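Local coordinates for glycoside hydrolase family 81 (Clostridium thermocellum, PDB 6FOP), which probably hydrolyses internal beta-1,3-linkages of glucans such as laminarin, as a family 81 glycoside hydrolase of the Clostridium thermocellum cellulosome, at residues L74-F82 against F543-Y551; T280-M288 against M554-H562. All blocks are in the same frame, centred on the assembly; numbering follows the deposited sequence.

Contact 1 (L74-F82 against F543-Y551)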
ATOM      1  N   LEU A  74      -9.725   6.538  20.708  1.00 18.28           N
ATOM      2  CA  LEU A  74      -9.005   5.278  20.625  1.00 18.12           C
ATOM      3  C   LEU A  74      -9.335   4.385  21.812  1.00 18.84           C
ATOM      4  O   LEU A  74      -9.400   4.839  22.955  1.00 22.63           O
ATOM      5  CB  LEU A  74      -7.504   5.547  20.564  1.00 18.73           C
ATOM      6  CG  LEU A  74      -7.075   6.424  19.384  1.00 19.34           C
ATOM      7  CD1 LEU A  74      -5.579   6.703  19.453  1.00 22.23           C
ATOM      8  CD2 LEU A  74      -7.434   5.811  18.055  1.00 21.77           C
ATOM      9  N   GLY A  75      -9.526   3.105  21.534  1.00 18.97           N
ATOM     10  CA  GLY A  75      -9.733   2.144  22.590  1.00 20.41           C
ATOM     11  C   GLY A  75      -9.876   0.735  22.108  1.00 20.38           C
ATOM     12  O   GLY A  75      -9.826   0.453  20.941  1.00 20.11           O
ATOM     13  N   GLY A  76     -10.049  -0.157  23.058  1.00 23.24           N
ATOM     14  CA  GLY A  76     -10.175  -1.571  22.787  1.00 23.09           C
ATOM     15  C   GLY A  76      -9.047  -2.298  23.471  1.00 23.67           C
ATOM     16  O   GLY A  76      -8.042  -1.709  23.875  1.00 26.08           O
ATOM     17  N   SER A  77      -9.214  -3.596  23.594  1.00 24.72           N
ATOM     18  CA  SER A  77      -8.187  -4.442  24.172  1.00 26.14           C
ATOM     19  C   SER A  77      -8.261  -5.816  23.538  1.00 25.58           C
ATOM     20  O   SER A  77      -9.325  -6.276  23.114  1.00 28.37           O
ATOM     21  CB  SER A  77      -8.380  -4.574  25.674  1.00 30.35           C
ATOM     22  OG  SER A  77      -9.623  -5.171  25.913  1.00 36.59           O
ATOM     23  N   GLY A  78      -7.133  -6.496  23.519  1.00 23.35           N
ATOM     24  CA  GLY A  78      -7.115  -7.880  23.093  1.00 22.45           C
ATOM     25  C   GLY A  78      -6.853  -8.007  21.613  1.00 20.30           C
ATOM     26  O   GLY A  78      -5.777  -7.665  21.146  1.00 20.39           O
ATOM     27  N   ILE A  79      -7.852  -8.497  20.879  1.00 19.24           N
ATOM     28  CA  ILE A  79      -7.660  -8.908  19.498  1.00 19.23           C
ATOM     29  C   ILE A  79      -7.659  -7.749  18.517  1.00 18.25           C
ATOM     30  O   ILE A  79      -7.216  -7.914  17.383  1.00 17.30           O
ATOM     31  CB  ILE A  79      -8.731  -9.956  19.080  1.00 21.80           C
ATOM     32  CG1 ILE A  79      -8.197 -10.850  17.932  1.00 24.18           C
ATOM     33  CG2 ILE A  79     -10.061  -9.306  18.744  1.00 23.81           C
ATOM     34  CD1 ILE A  79      -8.986 -12.104  17.659  1.00 29.65           C
ATOM     35  N   ALA A  80      -8.159  -6.588  18.927  1.00 17.43           N
ATOM     36  CA  ALA A  80      -8.282  -5.446  18.022  1.00 17.00           C
ATOM     37  C   ALA A  80      -8.163  -4.149  18.805  1.00 18.71           C
ATOM     38  O   ALA A  80      -8.510  -4.074  19.987  1.00 21.22           O
ATOM     39  CB  ALA A  80      -9.614  -5.487  17.314  1.00 18.41           C
ATOM     40  N   TYR A  81      -7.681  -3.119  18.126  1.00 17.85           N
ATOM     41  CA  TYR A  81      -7.654  -1.779  18.683  1.00 17.48           C
ATOM     42  C   TYR A  81      -8.335  -0.867  17.698  1.00 16.77           C
ATOM     43  O   TYR A  81      -8.100  -0.967  16.508  1.00 16.73           O
ATOM     44  CB  TYR A  81      -6.226  -1.348  18.946  1.00 18.14           C
ATOM     45  CG  TYR A  81      -6.122  -0.152  19.881  1.00 19.72           C
ATOM     46  CD1 TYR A  81      -6.498  -0.256  21.213  1.00 20.66           C
ATOM     47  CD2 TYR A  81      -5.683   1.082  19.435  1.00 20.03           C
ATOM     48  CE1 TYR A  81      -6.412   0.822  22.071  1.00 21.97           C
ATOM     49  CE2 TYR A  81      -5.570   2.162  20.292  1.00 21.05           C
ATOM     50  CZ  TYR A  81      -5.959   2.032  21.612  1.00 21.92           C
ATOM     51  OH  TYR A  81      -5.866   3.110  22.478  1.00 24.96           O
ATOM     52  N   PHE A  82      -9.188   0.021  18.221  1.00 17.00           N
ATOM     53  CA  PHE A  82     -10.144   0.789  17.420  1.00 17.74           C
ATOM     54  C   PHE A  82      -9.903   2.288  17.426  1.00 17.86           C
ATOM     55  O   PHE A  82      -9.571   2.874  18.463  1.00 18.38           O
ATOM     56  CB  PHE A  82     -11.558   0.527  17.923  1.00 19.14           C
ATOM     57  CG  PHE A  82     -11.964  -0.925  17.907  1.00 21.32           C
ATOM     58  CD1 PHE A  82     -12.460  -1.526  16.764  1.00 23.23           C
ATOM     59  CD2 PHE A  82     -11.911  -1.673  19.075  1.00 22.94           C
ATOM     60  CE1 PHE A  82     -12.848  -2.865  16.770  1.00 24.96           C
ATOM     61  CE2 PHE A  82     -12.289  -3.000  19.086  1.00 26.31           C
ATOM     62  CZ  PHE A  82     -12.761  -3.594  17.932  1.00 25.97           C
ATOM     63  N   PHE A 543       1.607   0.101  18.545  1.00 16.48           N
ATOM     64  CA  PHE A 543       0.463  -0.619  19.090  1.00 16.89           C
ATOM     65  C   PHE A 543       0.185  -0.179  20.515  1.00 17.62           C
ATOM     66  O   PHE A 543       1.105   0.073  21.290  1.00 19.31           O
ATOM     67  CB  PHE A 543       0.659  -2.135  19.044  1.00 16.42           C
ATOM     68  CG  PHE A 543       0.825  -2.718  17.659  1.00 16.14           C
ATOM     69  CD1 PHE A 543       0.479  -2.019  16.494  1.00 16.85           C
ATOM     70  CD2 PHE A 543       1.330  -3.997  17.521  1.00 17.00           C
ATOM     71  CE1 PHE A 543       0.643  -2.586  15.240  1.00 16.91           C
ATOM     72  CE2 PHE A 543       1.468  -4.572  16.268  1.00 16.39           C
ATOM     73  CZ  PHE A 543       1.155  -3.851  15.130  1.00 16.21           C
ATOM     74  N   SER A 544      -1.098  -0.079  20.838  1.00 18.77           N
ATOM     75  CA  SER A 544      -1.532   0.233  22.198  1.00 19.14           C
ATOM     76  C   SER A 544      -1.074  -0.837  23.191  1.00 19.99           C
ATOM     77  O   SER A 544      -1.069  -2.016  22.854  1.00 19.90           O
ATOM     78  CB  SER A 544      -3.062   0.260  22.257  1.00 21.10           C
ATOM     79  OG  SER A 544      -3.506   0.446  23.605  1.00 22.93           O
ATOM     80  N   PRO A 545      -0.722  -0.443  24.427  1.00 22.38           N
ATOM     81  CA  PRO A 545      -0.454  -1.464  25.429  1.00 24.17           C
ATOM     82  C   PRO A 545      -1.622  -2.430  25.667  1.00 22.77           C
ATOM     83  O   PRO A 545      -1.399  -3.554  26.115  1.00 26.31           O
ATOM     84  CB  PRO A 545      -0.173  -0.640  26.692  1.00 28.39           C
ATOM     85  CG  PRO A 545       0.313   0.665  26.196  1.00 29.80           C
ATOM     86  CD  PRO A 545      -0.421   0.917  24.919  1.00 26.28           C
ATOM     87  N   SER A 546      -2.851  -1.995  25.382  1.00 22.40           N
ATOM     88  CA  SER A 546      -4.024  -2.829  25.557  1.00 24.17           C
ATOM     89  C   SER A 546      -4.221  -3.829  24.423  1.00 22.53           C
ATOM     90  O   SER A 546      -5.011  -4.737  24.567  1.00 23.83           O
ATOM     91  CB  SER A 546      -5.280  -1.991  25.708  1.00 26.71           C
ATOM     92  OG  SER A 546      -5.560  -1.290  24.531  1.00 28.56           O
ATOM     93  N   TYR A 547      -3.537  -3.638  23.288  1.00 20.10           N
ATOM     94  CA  TYR A 547      -3.590  -4.592  22.192  1.00 19.12           C
ATOM     95  C   TYR A 547      -2.736  -5.787  22.609  1.00 19.59           C
ATOM     96  O   TYR A 547      -1.606  -5.635  23.067  1.00 22.12           O
ATOM     97  CB  TYR A 547      -3.108  -3.933  20.896  1.00 18.16           C
ATOM     98  CG  TYR A 547      -3.087  -4.848  19.695  1.00 16.14           C
ATOM     99  CD1 TYR A 547      -4.254  -5.339  19.172  1.00 16.93           C
ATOM    100  CD2 TYR A 547      -1.895  -5.200  19.080  1.00 16.64           C
ATOM    101  CE1 TYR A 547      -4.259  -6.157  18.062  1.00 16.32           C
ATOM    102  CE2 TYR A 547      -1.877  -6.036  17.973  1.00 15.16           C
ATOM    103  CZ  TYR A 547      -3.054  -6.505  17.466  1.00 14.37           C
ATOM    104  OH  TYR A 547      -3.089  -7.346  16.401  1.00 15.45           O
ATOM    105  N   GLY A 548      -3.290  -6.976  22.459  1.00 18.55           N
ATOM    106  CA  GLY A 548      -2.697  -8.178  23.047  1.00 19.17           C
ATOM    107  C   GLY A 548      -1.695  -8.968  22.216  1.00 18.98           C
ATOM    108  O   GLY A 548      -1.491 -10.154  22.473  1.00 20.93           O
ATOM    109  N   HIS A 549      -1.067  -8.340  21.240  1.00 17.25           N
ATOM    110  CA  HIS A 549      -0.207  -9.032  20.282  1.00 17.44           C
ATOM    111  C   HIS A 549       0.936  -8.120  19.868  1.00 17.23           C
ATOM    112  O   HIS A 549       0.807  -6.891  19.933  1.00 17.76           O
ATOM    113  CB  HIS A 549      -1.036  -9.456  19.048  1.00 17.02           C
ATOM    114  CG  HIS A 549      -2.302 -10.177  19.389  1.00 18.07           C
ATOM    115  ND1 HIS A 549      -2.340 -11.542  19.579  1.00 18.63           N
ATOM    116  CD2 HIS A 549      -3.542  -9.723  19.688  1.00 18.77           C
ATOM    117  CE1 HIS A 549      -3.557 -11.904  19.935  1.00 20.56           C
ATOM    118  NE2 HIS A 549      -4.307 -10.817  20.012  1.00 20.29           N
ATOM    119  N   ASN A 550       1.995  -8.725  19.326  1.00 16.87           N
ATOM    120  CA  ASN A 550       3.144  -8.040  18.749  1.00 16.81           C
ATOM    121  C   ASN A 550       3.076  -7.885  17.220  1.00 15.56           C
ATOM    122  O   ASN A 550       4.044  -7.481  16.589  1.00 16.14           O
ATOM    123  CB  ASN A 550       4.458  -8.700  19.188  1.00 17.21           C
ATOM    124  CG  ASN A 550       4.671 -10.094  18.597  1.00 18.80           C
ATOM    125  OD1 ASN A 550       4.094 -10.480  17.576  1.00 18.43           O
ATOM    126  ND2 ASN A 550       5.464 -10.894  19.312  1.00 20.17           N
ATOM    127  N   TYR A 551       1.902  -8.181  16.670  1.00 14.90           N
ATOM    128  CA  TYR A 551       1.663  -8.313  15.244  1.00 14.57           C
ATOM    129  C   TYR A 551       0.198  -8.000  15.002  1.00 14.03           C
ATOM    130  O   TYR A 551      -0.642  -8.430  15.785  1.00 14.60           O
ATOM    131  CB  TYR A 551       1.961  -9.756  14.833  1.00 14.42           C
ATOM    132  CG  TYR A 551       1.379 -10.200  13.497  1.00 13.75           C
ATOM    133  CD1 TYR A 551       1.757  -9.560  12.298  1.00 14.60           C
ATOM    134  CD2 TYR A 551       0.461 -11.227  13.425  1.00 14.40           C
ATOM    135  CE1 TYR A 551       1.238  -9.962  11.085  1.00 14.12           C
ATOM    136  CE2 TYR A 551      -0.062 -11.632  12.219  1.00 13.75           C
ATOM    137  CZ  TYR A 551       0.346 -11.009  11.039  1.00 13.87           C
ATOM    138  OH  TYR A 551      -0.141 -11.442   9.843  1.00 13.66           O
TER

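Contact 2 (T280-M288 against M554-H562). With NI (nickel (II) ion), chain B.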
ATOM      1  N   THR A 280       1.335  17.399  18.443  1.00 16.46           N
ATOM      2  CA  THR A 280       1.180  16.010  18.007  1.00 15.05           C
ATOM      3  C   THR A 280      -0.277  15.605  18.106  1.00 15.65           C
ATOM      4  O   THR A 280      -1.070  16.256  18.837  1.00 17.45           O
ATOM      5  CB  THR A 280       2.016  15.042  18.853  1.00 17.15           C
ATOM      6  OG1 THR A 280       1.609  15.105  20.222  1.00 20.78           O
ATOM      7  CG2 THR A 280       3.496  15.356  18.755  1.00 17.44           C
ATOM      8  N   TYR A 281      -0.625  14.531  17.405  1.00 14.90           N
ATOM      9  CA  TYR A 281      -1.929  13.880  17.526  1.00 15.68           C
ATOM     10  C   TYR A 281      -1.737  12.410  17.833  1.00 15.94           C
ATOM     11  O   TYR A 281      -0.886  11.749  17.202  1.00 16.90           O
ATOM     12  CB  TYR A 281      -2.756  14.027  16.254  1.00 15.56           C
ATOM     13  CG  TYR A 281      -3.052  15.471  15.894  1.00 15.75           C
ATOM     14  CD1 TYR A 281      -4.090  16.149  16.515  1.00 16.12           C
ATOM     15  CD2 TYR A 281      -2.255  16.165  15.006  1.00 16.07           C
ATOM     16  CE1 TYR A 281      -4.353  17.475  16.208  1.00 16.00           C
ATOM     17  CE2 TYR A 281      -2.518  17.494  14.699  1.00 15.23           C
ATOM     18  CZ  TYR A 281      -3.551  18.149  15.342  1.00 14.77           C
ATOM     19  OH  TYR A 281      -3.806  19.458  15.008  1.00 15.16           O
ATOM     20  N   SER A 282      -2.518  11.892  18.767  1.00 16.22           N
ATOM     21  CA  SER A 282      -2.532  10.473  19.032  1.00 16.00           C
ATOM     22  C   SER A 282      -3.579   9.829  18.152  1.00 16.10           C
ATOM     23  O   SER A 282      -4.764  10.133  18.240  1.00 19.45           O
ATOM     24  CB  SER A 282      -2.854  10.230  20.498  1.00 18.86           C
ATOM     25  OG  SER A 282      -2.910   8.842  20.758  1.00 24.93           O
ATOM     26  N   THR A 283      -3.122   8.963  17.247  1.00 15.54           N
ATOM     27  CA  THR A 283      -3.969   8.341  16.245  1.00 15.35           C
ATOM     28  C   THR A 283      -3.817   6.833  16.257  1.00 15.74           C
ATOM     29  O   THR A 283      -2.960   6.263  16.926  1.00 16.53           O
ATOM     30  CB  THR A 283      -3.619   8.840  14.819  1.00 15.85           C
ATOM     31  OG1 THR A 283      -2.461   8.143  14.311  1.00 15.79           O
ATOM     32  CG2 THR A 283      -3.402  10.351  14.773  1.00 16.68           C
ATOM     33  N   LEU A 284      -4.678   6.184  15.488  1.00 14.85           N
ATOM     34  CA  LEU A 284      -4.627   4.739  15.357  1.00 15.73           C
ATOM     35  C   LEU A 284      -3.276   4.265  14.823  1.00 14.57           C
ATOM     36  O   LEU A 284      -2.844   3.145  15.171  1.00 15.88           O
ATOM     37  CB  LEU A 284      -5.729   4.284  14.409  1.00 16.09           C
ATOM     38  CG  LEU A 284      -5.912   2.786  14.267  1.00 16.73           C
ATOM     39  CD1 LEU A 284      -6.413   2.170  15.566  1.00 17.05           C
ATOM     40  CD2 LEU A 284      -6.870   2.499  13.146  1.00 17.23           C
ATOM     41  N   ARG A 285      -2.617   5.101  14.023  1.00 14.59           N
ATOM     42  CA  ARG A 285      -1.303   4.801  13.426  1.00 14.06           C
ATOM     43  C   ARG A 285      -0.127   5.184  14.316  1.00 15.26           C
ATOM     44  O   ARG A 285       1.020   5.151  13.891  1.00 15.98           O
ATOM     45  CB  ARG A 285      -1.176   5.488  12.052  1.00 14.40           C
ATOM     46  CG  ARG A 285      -2.128   4.971  10.988  1.00 14.36           C
ATOM     47  CD  ARG A 285      -1.671   3.657  10.347  1.00 15.24           C
ATOM     48  NE  ARG A 285      -2.625   3.292   9.308  1.00 14.49           N
ATOM     49  CZ  ARG A 285      -3.821   2.746   9.506  1.00 14.46           C
ATOM     50  NH1 ARG A 285      -4.182   2.233  10.700  1.00 14.58           N
ATOM     51  NH2 ARG A 285      -4.682   2.682   8.504  1.00 14.66           N
ATOM     52  N   GLY A 286      -0.396   5.515  15.576  1.00 14.28           N
ATOM     53  CA  GLY A 286       0.638   6.043  16.451  1.00 15.30           C
ATOM     54  C   GLY A 286       0.569   7.553  16.547  1.00 14.07           C
ATOM     55  O   GLY A 286      -0.418   8.198  16.141  1.00 15.54           O
ATOM     56  N   ILE A 287       1.649   8.137  17.036  1.00 14.39           N
ATOM     57  CA  ILE A 287       1.727   9.575  17.161  1.00 15.47           C
ATOM     58  C   ILE A 287       2.000  10.155  15.776  1.00 14.68           C
ATOM     59  O   ILE A 287       2.932   9.717  15.082  1.00 16.03           O
ATOM     60  CB  ILE A 287       2.873   9.986  18.101  1.00 17.51           C
ATOM     61  CG1 ILE A 287       2.613   9.476  19.515  1.00 19.44           C
ATOM     62  CG2 ILE A 287       3.125  11.483  18.074  1.00 19.82           C
ATOM     63  CD1 ILE A 287       1.373   9.985  20.188  1.00 24.08           C
ATOM     64  N   MET A 288       1.170  11.116  15.372  1.00 14.62           N
ATOM     65  CA  MET A 288       1.442  11.949  14.203  1.00 14.90           C
ATOM     66  C   MET A 288       2.121  13.208  14.687  1.00 15.01           C
ATOM     67  O   MET A 288       1.590  13.900  15.554  1.00 15.49           O
ATOM     68  CB  MET A 288       0.179  12.282  13.397  1.00 14.87           C
ATOM     69  CG  MET A 288      -0.400  11.074  12.692  1.00 15.31           C
ATOM     70  SD  MET A 288      -1.831  11.422  11.657  1.00 15.55           S
ATOM     71  CE  MET A 288      -1.061  11.786  10.069  1.00 14.62           C
ATOM     72  N   MET A 554      -4.365  -7.559  10.054  1.00 13.09           N
ATOM     73  CA  MET A 554      -5.153  -6.665   9.206  1.00 14.03           C
ATOM     74  C   MET A 554      -5.111  -5.243   9.716  1.00 14.07           C
ATOM     75  O   MET A 554      -5.330  -4.996  10.896  1.00 15.42           O
ATOM     76  CB  MET A 554      -6.600  -7.141   9.066  1.00 16.74           C
ATOM     77  CG  MET A 554      -6.722  -8.438   8.349  1.00 17.91           C
ATOM     78  SD  MET A 554      -8.346  -8.997   7.845  1.00 23.66           S
ATOM     79  CE  MET A 554      -8.855  -7.630   6.895  1.00 20.56           C
ATOM     80  N   VAL A 555      -4.834  -4.338   8.785  1.00 13.89           N
ATOM     81  CA  VAL A 555      -4.818  -2.907   9.041  1.00 14.38           C
ATOM     82  C   VAL A 555      -5.949  -2.254   8.263  1.00 14.21           C
ATOM     83  O   VAL A 555      -6.053  -2.431   7.041  1.00 14.13           O
ATOM     84  CB  VAL A 555      -3.449  -2.295   8.617  1.00 15.19           C
ATOM     85  CG1 VAL A 555      -3.450  -0.759   8.724  1.00 16.33           C
ATOM     86  CG2 VAL A 555      -2.330  -2.938   9.429  1.00 15.57           C
ATOM     87  N   TRP A 556      -6.800  -1.534   9.002  1.00 13.49           N
ATOM     88  CA  TRP A 556      -7.921  -0.801   8.453  1.00 14.37           C
ATOM     89  C   TRP A 556      -7.740   0.691   8.686  1.00 13.91           C
ATOM     90  O   TRP A 556      -6.884   1.129   9.463  1.00 13.84           O
ATOM     91  CB  TRP A 556      -9.237  -1.224   9.122  1.00 14.25           C
ATOM     92  CG  TRP A 556      -9.652  -2.649   8.906  1.00 13.55           C
ATOM     93  CD1 TRP A 556      -9.131  -3.777   9.497  1.00 15.15           C
ATOM     94  CD2 TRP A 556     -10.728  -3.085   8.097  1.00 14.02           C
ATOM     95  NE1 TRP A 556      -9.811  -4.876   9.061  1.00 16.04           N
ATOM     96  CE2 TRP A 556     -10.788  -4.491   8.195  1.00 15.35           C
ATOM     97  CE3 TRP A 556     -11.623  -2.425   7.256  1.00 15.41           C
ATOM     98  CZ2 TRP A 556     -11.715  -5.246   7.488  1.00 17.24           C
ATOM     99  CZ3 TRP A 556     -12.543  -3.171   6.541  1.00 16.16           C
ATOM    100  CH2 TRP A 556     -12.592  -4.573   6.670  1.00 16.78           C
ATOM    101  N   GLY A 557      -8.561   1.495   8.019  1.00 14.05           N
ATOM    102  CA  GLY A 557      -8.642   2.911   8.377  1.00 14.27           C
ATOM    103  C   GLY A 557      -9.009   3.168   9.831  1.00 13.30           C
ATOM    104  O   GLY A 557      -8.454   4.080  10.479  1.00 14.77           O
ATOM    105  N   GLY A 558      -9.928   2.354  10.338  1.00 14.65           N
ATOM    106  CA  GLY A 558     -10.553   2.569  11.656  1.00 13.56           C
ATOM    107  C   GLY A 558     -10.233   1.539  12.717  1.00 14.05           C
ATOM    108  O   GLY A 558     -10.734   1.682  13.823  1.00 16.49           O
ATOM    109  N   LYS A 559      -9.375   0.550  12.442  1.00 14.57           N
ATOM    110  CA  LYS A 559      -8.929  -0.412  13.464  1.00 14.60           C
ATOM    111  C   LYS A 559      -7.709  -1.141  12.945  1.00 15.19           C
ATOM    112  O   LYS A 559      -7.380  -1.065  11.765  1.00 14.94           O
ATOM    113  CB  LYS A 559     -10.021  -1.413  13.820  1.00 16.39           C
ATOM    114  CG  LYS A 559     -10.350  -2.437  12.743  1.00 17.23           C
ATOM    115  CD  LYS A 559     -11.335  -3.454  13.263  1.00 19.53           C
ATOM    116  CE  LYS A 559     -11.695  -4.486  12.209  1.00 23.41           C
ATOM    117  NZ  LYS A 559     -12.708  -5.441  12.742  1.00 26.95           N
ATOM    118  N   TYR A 560      -7.057  -1.879  13.832  1.00 14.63           N
ATOM    119  CA  TYR A 560      -6.146  -2.938  13.395  1.00 14.64           C
ATOM    120  C   TYR A 560      -6.412  -4.115  14.278  1.00 15.23           C
ATOM    121  O   TYR A 560      -6.906  -3.972  15.390  1.00 15.87           O
ATOM    122  CB  TYR A 560      -4.674  -2.533  13.418  1.00 14.76           C
ATOM    123  CG  TYR A 560      -4.151  -1.961  14.703  1.00 14.78           C
ATOM    124  CD1 TYR A 560      -3.677  -2.797  15.713  1.00 15.30           C
ATOM    125  CD2 TYR A 560      -4.154  -0.579  14.918  1.00 15.92           C
ATOM    126  CE1 TYR A 560      -3.205  -2.259  16.913  1.00 16.74           C
ATOM    127  CE2 TYR A 560      -3.661  -0.029  16.084  1.00 15.91           C
ATOM    128  CZ  TYR A 560      -3.206  -0.854  17.094  1.00 15.10           C
ATOM    129  OH  TYR A 560      -2.720  -0.289  18.267  1.00 18.33           O
ATOM    130  N   CYS A 561      -6.121  -5.305  13.773  1.00 15.28           N
ATOM    131  CA  CYS A 561      -6.499  -6.494  14.518  1.00 15.28           C
ATOM    132  C   CYS A 561      -5.689  -7.713  14.135  1.00 14.35           C
ATOM    133  O   CYS A 561      -4.929  -7.708  13.173  1.00 15.40           O
ATOM    134  CB  CYS A 561      -7.976  -6.780  14.323  1.00 17.76           C
ATOM    135  SG  CYS A 561      -8.395  -7.156  12.614  1.00 20.80           S
ATOM    136  N   HIS A 562      -5.851  -8.743  14.951  1.00 14.02           N
ATOM    137  CA  HIS A 562      -5.179 -10.036  14.827  1.00 14.93           C
ATOM    138  C   HIS A 562      -6.204 -11.080  14.343  1.00 15.30           C
ATOM    139  O   HIS A 562      -6.368 -12.149  14.936  1.00 16.90           O
ATOM    140  CB  HIS A 562      -4.583 -10.361  16.182  1.00 15.63           C
ATOM    141  CG  HIS A 562      -3.622 -11.509  16.208  1.00 15.68           C
ATOM    142  ND1 HIS A 562      -4.019 -12.822  16.362  1.00 15.85           N
ATOM    143  CD2 HIS A 562      -2.275 -11.520  16.242  1.00 14.83           C
ATOM    144  CE1 HIS A 562      -2.953 -13.598  16.449  1.00 17.52           C
ATOM    145  NE2 HIS A 562      -1.883 -12.832  16.411  1.00 15.84           N
TER
HETATM  146 NI    NI B 828      -0.043 -13.590  17.001  1.00 14.81          NI
HETATM  147  O   HOH W   1      -2.170   2.357  17.894  1.00 22.34           O

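Contact 1 (L74-F82 against F543-Y551)
Gly78 and Ser546 to Gly548 join the two loops through their backbones: Gly78 N donates to Ser546 O at 2.9 Å, and Gly548 N returns a bond of 2.9 Å to Gly78 O. Together they form a single beta bridge between Gly78 and Tyr547. Beside it stands Ser546, at the third position of the type I turn Ser544-Tyr547. Its CB lies 3.3 Å from Gly76 O, and from there OG, turned between its own backbone N and carbonyl carbon (chi1 66°), gives its proton to the same Gly76 O at 2.6 Å, in the carbonyl plane. That hydroxyl is also an acceptor, which makes a chain of two hydrogen bonds, Ser544 OG to Ser546 OG to Gly76 O. The Tyr81 ring leans against both serines: Ser544 CB sits over the centre of one face, 3.4 Å from the centroid, a CH-pi contact, while Ser546 OG approaches Tyr81 CE1 obliquely. Farther along, the Tyr547 ring turns an edge to Ile79 O, with CE1 3.5 Å from that oxygen, and its OH is tied to Tyr551 O within its own loop. Gly78 O also meets the edge of the His549 imidazole, whose ND1 is hydrogen-bonded to Glu605. The contact lies near the surface, where strand 80-82 edges a four-stranded antiparallel sheet beside strand 559-561; the loop 543-551 packs its Tyr547 ring edge-to-face with Tyr560 of that neighbouring strand, while His549 and Tyr551 reach helix 592-606.

Contact 2 (T280-M288 against M554-H562)
The hairpin of strands 280-283 and 286-292 points its type I turn, Thr283-Gly286, at the strand pair 554-556 and 559-561, the nearest CA atoms, of Leu284 and Lys559, being 7.0 Å apart, so side chains make the contact. Leu284 and Arg285, the central residues of the turn, do most of it. Leu284 reaches toward the turn of the other hairpin because its CG lies opposite the backbone N (chi1 -174°): CD2 lies against the Gly557-Lys559 backbone, 3.3 Å from Lys559 N, a buried amide with no polar partner in the model. Leu284 CD1 lies 3.6 Å from Tyr560 CE2, the two side chains sliding past each other in opposite directions, and Leu284 O meets the Tyr560 ring at its edge. A water accepts from Tyr560 OH and donates to Leu284 O, while the same hydroxyl pairs with Ser544 N. Arg285 leaves the turn in the other direction, but a bend at chi2 (-79°) swings its guanidinium back. NH1 and NH2 grip one oxygen end-on: NH2 to Trp556 O is 2.9 Å and NH1 to Trp556 O is 3.2 Å, with the oxygen in the guanidinium plane. Val555 CG1 packs over one guanidinium face, 3.6 Å from CZ, and Glu474 forms a salt bridge with NH2, probably neutralising this buried charge. Thr283 OG1 braces the turn by donating to Gly286 O. The result is turn-to-turn packing of two beta hairpins, joining the three-stranded sheet of 280-283 to a hairpin of the family 81 C-terminal domain; His562, directly after strand 559-561, is a ligand of the nickel ion.

Overall arrangement
Contacts 1 and 2 have centres about 10 Å apart and share one sheet, in which strand 80-82 lies antiparallel beside strand 559-561. Probable hydrogen bonds connect them: Ile79 O to His562 N at 2.9 Å and Tyr81 N to Tyr560 O at 3.0 Å. Tyr560 is common ground, its OH packing 3.3 Å from Phe543 CA. Leu284 touches Tyr81, so the 280-288 turn reaches both strands. Both contacts also approach the nickel site: His562 of 554-562 binds the ion through NE2 at 2.1 Å, together with His574, Glu601 and Glu605, while His549, whose side chain comes within about 4 Å of the nickel ion at its nearest atom, stacks on the His562 ring as a second-shell residue.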